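Local coordinates for SaTIE-TED (Staphylococcus aureus, PDB 6FX6), which forms the thioester domain of a cell-wall-anchored surface protein of unknown function and probably mediates covalent attachment to a target, at residues G207-Y212 against K224-L229; T79-F84 against M102-L107; L163-G168 against L200-I205. All coordinates share one frame; numbering follows the deposited sequence.

Contact 1: G207-Y212 against K224-L229; sequences GTPLVY and KPFDPL
The backbone N of Gly207 donates to Pro225 O at 2.8 Å with a nearly straight N-H (167°), the one hydrogen bond between the two segments. They lie at the open end of a beta hairpin: strands 210-213 and 220-222 pair antiparallel, Leu210 with Val222 and Tyr212 with Val220, and beyond that pairing the two segments run on side by side. The carbonyl of Gly207 adds a CA-H...O contact, its O 3.2 Å from Phe226 CA.

The CB-CG-CD side of the Pro209 ring rests against Lys224 O, with CB 3.3 Å away and CG and CD hardly farther off. Its CG also comes 3.9 Å from Phe226 CD2, the proline and the phenyl ring crossing obliquely. Phe226 carries CG between its own backbone N and carbonyl carbon (chi1 54°), which sets the CD2 side of the ring against Pro209; helix 72-87 touches the same ring through Gln72 and Asn76. Pro225 points away from 207-212 and packs on Met80 of that helix and on Ile203.

Lys224 runs out as an extended chain alongside 207-208, with CD 3.6 Å from Thr208 O, and its NZ makes a long, weak ion pair with Glu43. Farther on, the loop contains an Asx turn, in which Leu229 N donates to Asp227 OD1 at 3.0 Å, coming from above the carboxylate plane, 51° out of it.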
loop_
_atom_site.group_PDB
_atom_site.type_symbol
_atom_site.label_atom_id
_atom_site.label_comp_id
_atom_site.label_asym_id
_atom_site.label_seq_id
_atom_site.Cartn_x
_atom_site.Cartn_y
_atom_site.Cartn_z
ATOM N N GLY A 207 -4.483 -6.819 -4.047
ATOM C CA GLY A 207 -4.020 -7.942 -4.853
ATOM C C GLY A 207 -2.948 -8.733 -4.144
ATOM O O GLY A 207 -2.663 -8.495 -2.973
ATOM N N THR A 208 -2.347 -9.668 -4.867
ATOM C CA THR A 208 -1.283 -10.499 -4.314
ATOM C C THR A 208 0.082 -9.919 -4.727
ATOM O O THR A 208 0.345 -9.746 -5.923
ATOM C CB THR A 208 -1.442 -12.000 -4.691
ATOM O OG1 THR A 208 -0.510 -12.783 -3.934
ATOM C CG2 THR A 208 -1.238 -12.272 -6.194
ATOM N N PRO A 209 0.941 -9.581 -3.739
ATOM C CA PRO A 209 2.242 -9.030 -4.096
ATOM C C PRO A 209 3.178 -10.084 -4.670
ATOM O O PRO A 209 3.279 -11.180 -4.124
ATOM C CB PRO A 209 2.776 -8.461 -2.774
ATOM C CG PRO A 209 2.048 -9.179 -1.703
ATOM C CD PRO A 209 0.752 -9.672 -2.276
ATOM N N LEU A 210 3.843 -9.737 -5.769
ATOM C CA LEU A 210 4.721 -10.643 -6.487
ATOM C C LEU A 210 6.174 -10.200 -6.358
ATOM O O LEU A 210 6.463 -9.013 -6.196
ATOM C CB LEU A 210 4.326 -10.682 -7.966
ATOM C CG LEU A 210 2.883 -11.098 -8.288
ATOM C CD1 LEU A 210 2.643 -11.139 -9.792
ATOM C CD2 LEU A 210 2.556 -12.450 -7.670
ATOM N N VAL A 211 7.081 -11.173 -6.411
ATOM C CA VAL A 211 8.510 -10.916 -6.543
ATOM C C VAL A 211 8.913 -11.490 -7.895
ATOM O O VAL A 211 8.438 -12.561 -8.286
ATOM C CB VAL A 211 9.357 -11.489 -5.369
ATOM C CG1 VAL A 211 9.135 -12.982 -5.152
ATOM C CG2 VAL A 211 10.840 -11.206 -5.580
ATOM N N TYR A 212 9.757 -10.750 -8.607
ATOM C CA TYR A 212 10.220 -11.117 -9.940
ATOM C C TYR A 212 11.724 -11.318 -9.912
ATOM O O TYR A 212 12.460 -10.459 -9.418
ATOM C CB TYR A 212 9.844 -10.031 -10.945
ATOM C CG TYR A 212 8.392 -10.082 -11.343
ATOM C CD1 TYR A 212 7.961 -10.947 -12.346
ATOM C CD2 TYR A 212 7.445 -9.277 -10.712
ATOM C CE1 TYR A 212 6.623 -11.010 -12.711
ATOM C CE2 TYR A 212 6.103 -9.327 -11.075
ATOM C CZ TYR A 212 5.699 -10.197 -12.074
ATOM O OH TYR A 212 4.379 -10.258 -12.440
ATOM N N LYS A 224 1.934 -5.239 -4.177
ATOM C CA LYS A 224 0.497 -5.012 -4.067
ATOM C C LYS A 224 0.033 -5.247 -2.634
ATOM O O LYS A 224 0.413 -6.243 -2.019
ATOM C CB LYS A 224 -0.278 -5.948 -4.991
ATOM C CG LYS A 224 0.058 -5.811 -6.465
ATOM C CD LYS A 224 -0.911 -6.625 -7.299
ATOM C CE LYS A 224 -0.543 -6.593 -8.767
ATOM N NZ LYS A 224 -1.528 -7.377 -9.553
ATOM N N PRO A 225 -0.794 -4.335 -2.097
ATOM C CA PRO A 225 -1.355 -4.577 -0.769
ATOM C C PRO A 225 -2.403 -5.688 -0.830
ATOM O O PRO A 225 -3.221 -5.711 -1.747
ATOM C CB PRO A 225 -1.968 -3.224 -0.386
ATOM C CG PRO A 225 -2.233 -2.537 -1.673
ATOM C CD PRO A 225 -1.275 -3.074 -2.690
ATOM N N PHE A 226 -2.356 -6.602 0.132
ATOM C CA PHE A 226 -3.209 -7.805 0.125
ATOM C C PHE A 226 -4.347 -7.738 1.143
ATOM O O PHE A 226 -5.099 -8.699 1.280
ATOM C CB PHE A 226 -2.373 -9.084 0.328
ATOM C CG PHE A 226 -1.505 -9.067 1.556
ATOM C CD1 PHE A 226 -2.027 -9.395 2.804
ATOM C CD2 PHE A 226 -0.156 -8.720 1.464
ATOM C CE1 PHE A 226 -1.227 -9.375 3.938
ATOM C CE2 PHE A 226 0.653 -8.701 2.595
ATOM C CZ PHE A 226 0.116 -9.031 3.834
ATOM N N ASP A 227 -4.475 -6.605 1.834
ATOM C CA ASP A 227 -5.469 -6.415 2.883
ATOM C C ASP A 227 -6.160 -5.076 2.618
ATOM O O ASP A 227 -5.479 -4.058 2.498
ATOM C CB ASP A 227 -4.761 -6.388 4.242
ATOM C CG ASP A 227 -5.717 -6.559 5.426
ATOM O OD1 ASP A 227 -6.923 -6.240 5.318
ATOM O OD2 ASP A 227 -5.235 -7.008 6.490
ATOM N N PRO A 228 -7.506 -5.059 2.531
ATOM C CA PRO A 228 -8.174 -3.759 2.384
ATOM C C PRO A 228 -8.147 -2.857 3.634
ATOM O O PRO A 228 -8.537 -1.694 3.539
ATOM C CB PRO A 228 -9.613 -4.135 2.009
ATOM C CG PRO A 228 -9.798 -5.520 2.505
ATOM C CD PRO A 228 -8.457 -6.183 2.439
ATOM N N LEU A 229 -7.711 -3.385 4.776
ATOM C CA LEU A 229 -7.572 -2.616 6.017
ATOM C C LEU A 229 -8.898 -1.961 6.405
ATOM O O LEU A 229 -8.960 -0.756 6.663
ATOM C CB LEU A 229 -6.458 -1.567 5.889
ATOM C CG LEU A 229 -5.090 -2.069 5.429
ATOM C CD1 LEU A 229 -4.140 -0.894 5.299
ATOM C CD2 LEU A 229 -4.513 -3.112 6.374
#

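Contact 2: T79-F84 against M102-L107; sequences TMISHF and MLIWEL
Helix segments 79-84 and 102-107 run almost exactly antiparallel, their axes at 173° and 9.8 Å apart, with the CA atoms of Ile81 and Ile104 closest at 6.7 Å. No hydrogen bond crosses between them; the contact is made by aliphatic side chains and is buried.

Ile81 does nearly all the work on its side, and its two branches have different partners. CG2, set anti to the backbone N by chi1 of -65°, rests between two residues of the facing helix: it lies 3.7 Å from Ile104 CG1 and 4.0 Å from Leu103 CD2. The other branch, CG1 to CD1, reaches along the helix toward Leu107, and the two chains meet tip to tip, Ile81 CD1 to Leu107 CD1 at 3.3 Å, tighter than usual for two methyl groups. Ile81 and Ile104 pass alongside with their ends pointing opposite ways, while Leu103 lies roughly perpendicular to Ile81. Ser82, next along, is only grazed, its N 4.5 Å from Ile104 CD1.

The flanks of the pair are covered by other parts of the domain. Leu103 also touches Lys125 and Ile128 of helix 121-134, and Met80, a selenomethionine, packs on Val132 of the same helix. Trp105 turns off to the beta sheet side, where its ring meets that of Tyr22 and its NE1 makes a weak hydrogen bond to Cys47 O. The whole is an antiparallel helical hairpin, helices 72-87 and 94-107 joined by a short connection, forming part of the helical layer of the thioester domain.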
loop_
_atom_site.group_PDB
_atom_site.type_symbol
_atom_site.label_atom_id
_atom_site.label_comp_id
_atom_site.label_asym_id
_atom_site.label_seq_id
_atom_site.Cartn_x
_atom_site.Cartn_y
_atom_site.Cartn_z
ATOM N N THR A 79 4.411 -3.290 1.275
ATOM C CA THR A 79 3.256 -2.991 0.424
ATOM C C THR A 79 2.598 -1.661 0.814
ATOM O O THR A 79 2.120 -0.929 -0.059
ATOM C CB THR A 79 2.204 -4.130 0.424
ATOM O OG1 THR A 79 1.714 -4.355 1.747
ATOM C CG2 THR A 79 2.801 -5.432 -0.120
HETATM N N MSE A 80 2.592 -1.352 2.113
HETATM C CA MSE A 80 2.096 -0.063 2.623
HETATM C C MSE A 80 2.911 1.090 2.106
HETATM O O MSE A 80 2.363 2.116 1.703
HETATM C CB MSE A 80 2.165 0.053 4.153
HETATM C CG MSE A 80 1.361 -0.966 4.951
HETATM SE SE MSE A 80 -0.541 -0.731 4.567
HETATM C CE MSE A 80 -0.749 -2.088 3.146
ATOM N N ILE A 81 4.229 0.937 2.130
ATOM C CA ILE A 81 5.129 1.979 1.641
ATOM C C ILE A 81 4.972 2.154 0.130
ATOM O O ILE A 81 4.912 3.282 -0.354
ATOM C CB ILE A 81 6.602 1.695 2.016
ATOM C CG1 ILE A 81 6.776 1.749 3.542
ATOM C CG2 ILE A 81 7.526 2.717 1.366
ATOM C CD1 ILE A 81 8.010 1.038 4.049
ATOM N N SER A 82 4.902 1.050 -0.606
ATOM C CA SER A 82 4.672 1.116 -2.040
ATOM C C SER A 82 3.340 1.808 -2.333
ATOM O O SER A 82 3.291 2.758 -3.114
ATOM C CB SER A 82 4.699 -0.279 -2.657
ATOM O OG SER A 82 4.419 -0.234 -4.048
ATOM N N HIS A 83 2.277 1.360 -1.667
ATOM C CA HIS A 83 0.930 1.873 -1.928
ATOM C C HIS A 83 0.780 3.365 -1.609
ATOM O O HIS A 83 0.487 4.169 -2.500
ATOM C CB HIS A 83 -0.114 1.065 -1.157
ATOM C CG HIS A 83 -1.513 1.540 -1.370
ATOM N ND1 HIS A 83 -2.234 1.249 -2.509
ATOM C CD2 HIS A 83 -2.316 2.309 -0.598
ATOM C CE1 HIS A 83 -3.430 1.806 -2.420
ATOM N NE2 HIS A 83 -3.502 2.461 -1.274
ATOM N N PHE A 84 0.981 3.720 -0.343
ATOM C CA PHE A 84 0.786 5.099 0.112
ATOM C C PHE A 84 1.895 6.043 -0.336
ATOM O O PHE A 84 1.647 7.237 -0.536
ATOM C CB PHE A 84 0.627 5.148 1.631
ATOM C CG PHE A 84 -0.631 4.496 2.119
ATOM C CD1 PHE A 84 -1.863 5.120 1.931
ATOM C CD2 PHE A 84 -0.597 3.265 2.765
ATOM C CE1 PHE A 84 -3.035 4.527 2.378
ATOM C CE2 PHE A 84 -1.766 2.670 3.214
ATOM C CZ PHE A 84 -2.986 3.297 3.016
HETATM N N MSE A 102 13.700 4.569 -1.707
HETATM C CA MSE A 102 14.688 4.761 -0.642
HETATM C C MSE A 102 14.185 4.336 0.718
HETATM O O MSE A 102 14.959 3.812 1.526
HETATM C CB MSE A 102 15.169 6.213 -0.574
HETATM C CG MSE A 102 16.320 6.448 -1.546
HETATM SE SE MSE A 102 16.604 8.385 -1.730
HETATM C CE MSE A 102 17.366 8.740 0.054
ATOM N N LEU A 103 12.896 4.560 0.987
ATOM C CA LEU A 103 12.280 4.136 2.249
ATOM C C LEU A 103 12.119 2.617 2.330
ATOM O O LEU A 103 12.356 2.025 3.385
ATOM C CB LEU A 103 10.921 4.823 2.453
ATOM C CG LEU A 103 10.212 4.567 3.796
ATOM C CD1 LEU A 103 11.138 4.797 4.981
ATOM C CD2 LEU A 103 8.975 5.446 3.906
ATOM N N ILE A 104 11.703 2.004 1.219
ATOM C CA ILE A 104 11.685 0.544 1.076
ATOM C C ILE A 104 13.070 -0.019 1.369
ATOM O O ILE A 104 13.202 -0.980 2.124
ATOM C CB ILE A 104 11.198 0.114 -0.336
ATOM C CG1 ILE A 104 9.681 0.298 -0.436
ATOM C CG2 ILE A 104 11.568 -1.337 -0.652
ATOM C CD1 ILE A 104 9.146 0.317 -1.855
ATOM N N TRP A 105 14.094 0.591 0.779
ATOM C CA TRP A 105 15.472 0.150 0.991
ATOM C C TRP A 105 15.988 0.338 2.419
ATOM O O TRP A 105 16.843 -0.431 2.844
ATOM C CB TRP A 105 16.432 0.838 0.014
ATOM C CG TRP A 105 16.460 0.280 -1.374
ATOM C CD1 TRP A 105 15.840 -0.847 -1.841
ATOM C CD2 TRP A 105 17.200 0.810 -2.470
ATOM N NE1 TRP A 105 16.129 -1.031 -3.169
ATOM C CE2 TRP A 105 16.967 -0.031 -3.580
ATOM C CE3 TRP A 105 18.040 1.919 -2.624
ATOM C CZ2 TRP A 105 17.535 0.208 -4.834
ATOM C CZ3 TRP A 105 18.602 2.159 -3.871
ATOM C CH2 TRP A 105 18.344 1.307 -4.962
ATOM N N GLU A 106 15.492 1.339 3.149
ATOM C CA GLU A 106 15.831 1.483 4.578
ATOM C C GLU A 106 15.425 0.262 5.396
ATOM O O GLU A 106 16.145 -0.130 6.309
ATOM C CB GLU A 106 15.202 2.736 5.201
ATOM C CG GLU A 106 15.867 4.038 4.779
ATOM C CD GLU A 106 15.834 5.130 5.841
ATOM O OE1 GLU A 106 16.095 4.825 7.025
ATOM O OE2 GLU A 106 15.573 6.304 5.484
ATOM N N LEU A 107 14.278 -0.332 5.063
ATOM C CA LEU A 107 13.810 -1.548 5.736
ATOM C C LEU A 107 14.586 -2.808 5.360
ATOM O O LEU A 107 14.545 -3.792 6.091
ATOM C CB LEU A 107 12.319 -1.779 5.462
ATOM C CG LEU A 107 11.341 -0.794 6.099
ATOM C CD1 LEU A 107 9.935 -1.155 5.651
ATOM C CD2 LEU A 107 11.449 -0.796 7.625
#

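Contact 3: L163-G168 against L200-I205; sequences LSNVKG and LDRITI
Arg202 comes back alongside Asn165 just after a classic beta bulge, in which Lys167 and Gly168 both face Asp201. Its CB leaves in the direction away from 163-168, but chi1 of -71° sets CG beside the backbone N, and the extended chain carries the guanidinium to Asn165. CG passes Asn165 O at the limit of contact, CD packs on Leu229 O, and CZ lies near Asn165 CB. NH1 comes closest, 3.3 Å from Asn165 CB; the two side chains run abreast in the same direction, with the amide and guanidinium planes 27° apart. NH2 goes on to a hydrogen bond with Gln137 O.

In the bulge itself, Asp201 O takes Lys167 N at 2.8 Å and, more weakly, Gly168 N at 3.3 Å. Asp201 N returns a bond to Gly168 O at 2.8 Å, part of the antiparallel pairing of Gly168 with Asp201, which places 168-170 at one edge of the four-stranded mixed sheet. Asp201 OD1 is held by a salt bridge to Arg170. Beside the backbone bonds, an apolar patch forms where Leu163 CD2 meets Leu200 CD1 at 3.9 Å and Val166 CG2 meets Leu200 CB at 3.9 Å, with Ile179 touching both Leu163 and Val166. A single water bridges the two segments where they part, donating to Asn165 O at 2.7 Å and to Arg202 O at 2.9 Å.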
loop_
_atom_site.group_PDB
_atom_site.type_symbol
_atom_site.label_atom_id
_atom_site.label_comp_id
_atom_site.label_asym_id
_atom_site.label_seq_id
_atom_site.Cartn_x
_atom_site.Cartn_y
_atom_site.Cartn_z
ATOM N N LEU A 163 -13.302 8.076 9.312
ATOM C CA LEU A 163 -14.120 7.776 8.126
ATOM C C LEU A 163 -13.729 8.543 6.859
ATOM O O LEU A 163 -14.025 8.076 5.762
ATOM C CB LEU A 163 -15.616 7.926 8.429
ATOM C CG LEU A 163 -16.164 7.037 9.558
ATOM C CD1 LEU A 163 -17.686 7.042 9.553
ATOM C CD2 LEU A 163 -15.648 5.602 9.477
ATOM N N SER A 164 -13.027 9.672 7.005
ATOM C CA SER A 164 -12.477 10.411 5.849
ATOM C C SER A 164 -11.393 9.661 5.042
ATOM O O SER A 164 -11.119 10.042 3.910
ATOM C CB SER A 164 -11.922 11.776 6.284
ATOM O OG SER A 164 -10.671 11.644 6.932
ATOM N N ASN A 165 -10.780 8.627 5.628
ATOM C CA ASN A 165 -9.805 7.762 4.927
ATOM C C ASN A 165 -10.435 6.590 4.133
ATOM O O ASN A 165 -9.715 5.846 3.458
ATOM C CB ASN A 165 -8.809 7.169 5.932
ATOM C CG ASN A 165 -8.053 8.231 6.714
ATOM O OD1 ASN A 165 -7.216 8.944 6.163
ATOM N ND2 ASN A 165 -8.335 8.325 8.015
ATOM N N VAL A 166 -11.756 6.422 4.219
ATOM C CA VAL A 166 -12.455 5.301 3.576
ATOM C C VAL A 166 -12.557 5.519 2.060
ATOM O O VAL A 166 -13.095 6.537 1.602
ATOM C CB VAL A 166 -13.867 5.099 4.180
ATOM C CG1 VAL A 166 -14.660 4.042 3.407
ATOM C CG2 VAL A 166 -13.748 4.722 5.650
ATOM N N LYS A 167 -12.035 4.560 1.299
ATOM C CA LYS A 167 -12.021 4.630 -0.171
ATOM C C LYS A 167 -13.048 3.722 -0.834
ATOM O O LYS A 167 -13.282 3.837 -2.037
ATOM C CB LYS A 167 -10.628 4.277 -0.699
ATOM C CG LYS A 167 -9.500 5.167 -0.187
ATOM C CD LYS A 167 -9.672 6.632 -0.579
ATOM C CE LYS A 167 -8.494 7.469 -0.105
ATOM N NZ LYS A 167 -8.730 8.925 -0.298
ATOM N N GLY A 168 -13.660 2.819 -0.070
ATOM C CA GLY A 168 -14.669 1.922 -0.624
ATOM C C GLY A 168 -15.510 1.300 0.465
ATOM O O GLY A 168 -15.067 1.188 1.611
ATOM N N LEU A 200 -15.691 -1.052 5.534
ATOM C CA LEU A 200 -15.232 0.288 5.152
ATOM C C LEU A 200 -13.735 0.243 4.837
ATOM O O LEU A 200 -12.910 0.391 5.732
ATOM C CB LEU A 200 -15.513 1.276 6.285
ATOM C CG LEU A 200 -16.925 1.233 6.866
ATOM C CD1 LEU A 200 -17.054 2.299 7.948
ATOM C CD2 LEU A 200 -17.984 1.408 5.785
ATOM N N ASP A 201 -13.405 0.048 3.557
ATOM C CA ASP A 201 -12.029 -0.219 3.125
ATOM C C ASP A 201 -11.183 1.043 2.990
ATOM O O ASP A 201 -11.629 2.040 2.418
ATOM C CB ASP A 201 -12.010 -0.916 1.758
ATOM C CG ASP A 201 -12.782 -2.214 1.744
ATOM O OD1 ASP A 201 -12.818 -2.921 2.771
ATOM O OD2 ASP A 201 -13.349 -2.528 0.684
ATOM N N ARG A 202 -9.951 0.975 3.479
ATOM C CA ARG A 202 -8.950 2.008 3.208
ATOM C C ARG A 202 -8.279 1.830 1.840
ATOM O O ARG A 202 -7.840 2.808 1.244
ATOM C CB ARG A 202 -7.881 2.025 4.301
ATOM C CG ARG A 202 -8.371 2.559 5.632
ATOM C CD ARG A 202 -7.342 2.313 6.720
ATOM N NE ARG A 202 -7.728 2.929 7.987
ATOM C CZ ARG A 202 -7.504 4.199 8.341
ATOM N NH1 ARG A 202 -6.875 5.058 7.530
ATOM N NH2 ARG A 202 -7.916 4.620 9.536
ATOM N N ILE A 203 -8.188 0.584 1.367
ATOM C CA ILE A 203 -7.529 0.248 0.101
ATOM C C ILE A 203 -8.491 -0.534 -0.803
ATOM O O ILE A 203 -9.048 -1.549 -0.392
ATOM C CB ILE A 203 -6.245 -0.585 0.347
ATOM C CG1 ILE A 203 -5.252 0.214 1.210
ATOM C CG2 ILE A 203 -5.600 -0.989 -0.976
ATOM C CD1 ILE A 203 -4.022 -0.561 1.652
ATOM N N THR A 204 -8.652 -0.070 -2.039
ATOM C CA THR A 204 -9.551 -0.690 -3.014
ATOM C C THR A 204 -8.848 -1.210 -4.281
ATOM O O THR A 204 -9.518 -1.522 -5.266
ATOM C CB THR A 204 -10.639 0.314 -3.431
ATOM O OG1 THR A 204 -10.025 1.440 -4.067
ATOM C CG2 THR A 204 -11.431 0.776 -2.210
ATOM N N ILE A 205 -7.513 -1.275 -4.260
ATOM C CA ILE A 205 -6.719 -1.908 -5.329
ATOM C C ILE A 205 -5.899 -3.030 -4.694
ATOM O O ILE A 205 -4.668 -3.047 -4.736
ATOM C CB ILE A 205 -5.820 -0.907 -6.112
ATOM C CG1 ILE A 205 -5.066 0.046 -5.169
ATOM C CG2 ILE A 205 -6.655 -0.111 -7.111
ATOM C CD1 ILE A 205 -3.856 0.689 -5.813
HETATM O O HOH W 1 -7.200 5.243 2.634
#

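The three contacts are in series along the chain, contact 2 closing before contact 3 opens and contact 3 before contact 1. Contact 2 lies in the helical layer, contact 1 beside it, and contact 3 at the edge of the four-stranded mixed sheet. Centres of contacts 1 and 2 are about 13 Å apart, those of 1 and 3 about 16 Å, and those of 2 and 3 about 20 Å. The loop 224-229 of contact 1 touches both of the others, with Leu229 CD1 3.7 Å from Met80 SE and Pro228 O 3.0 Å from Arg202 N, probably a hydrogen bond. Contacts 2 and 3 meet directly, His83 CE1 lying 3.6 Å from Ile205 CD1, and Ile203 packs against Met80 and His83.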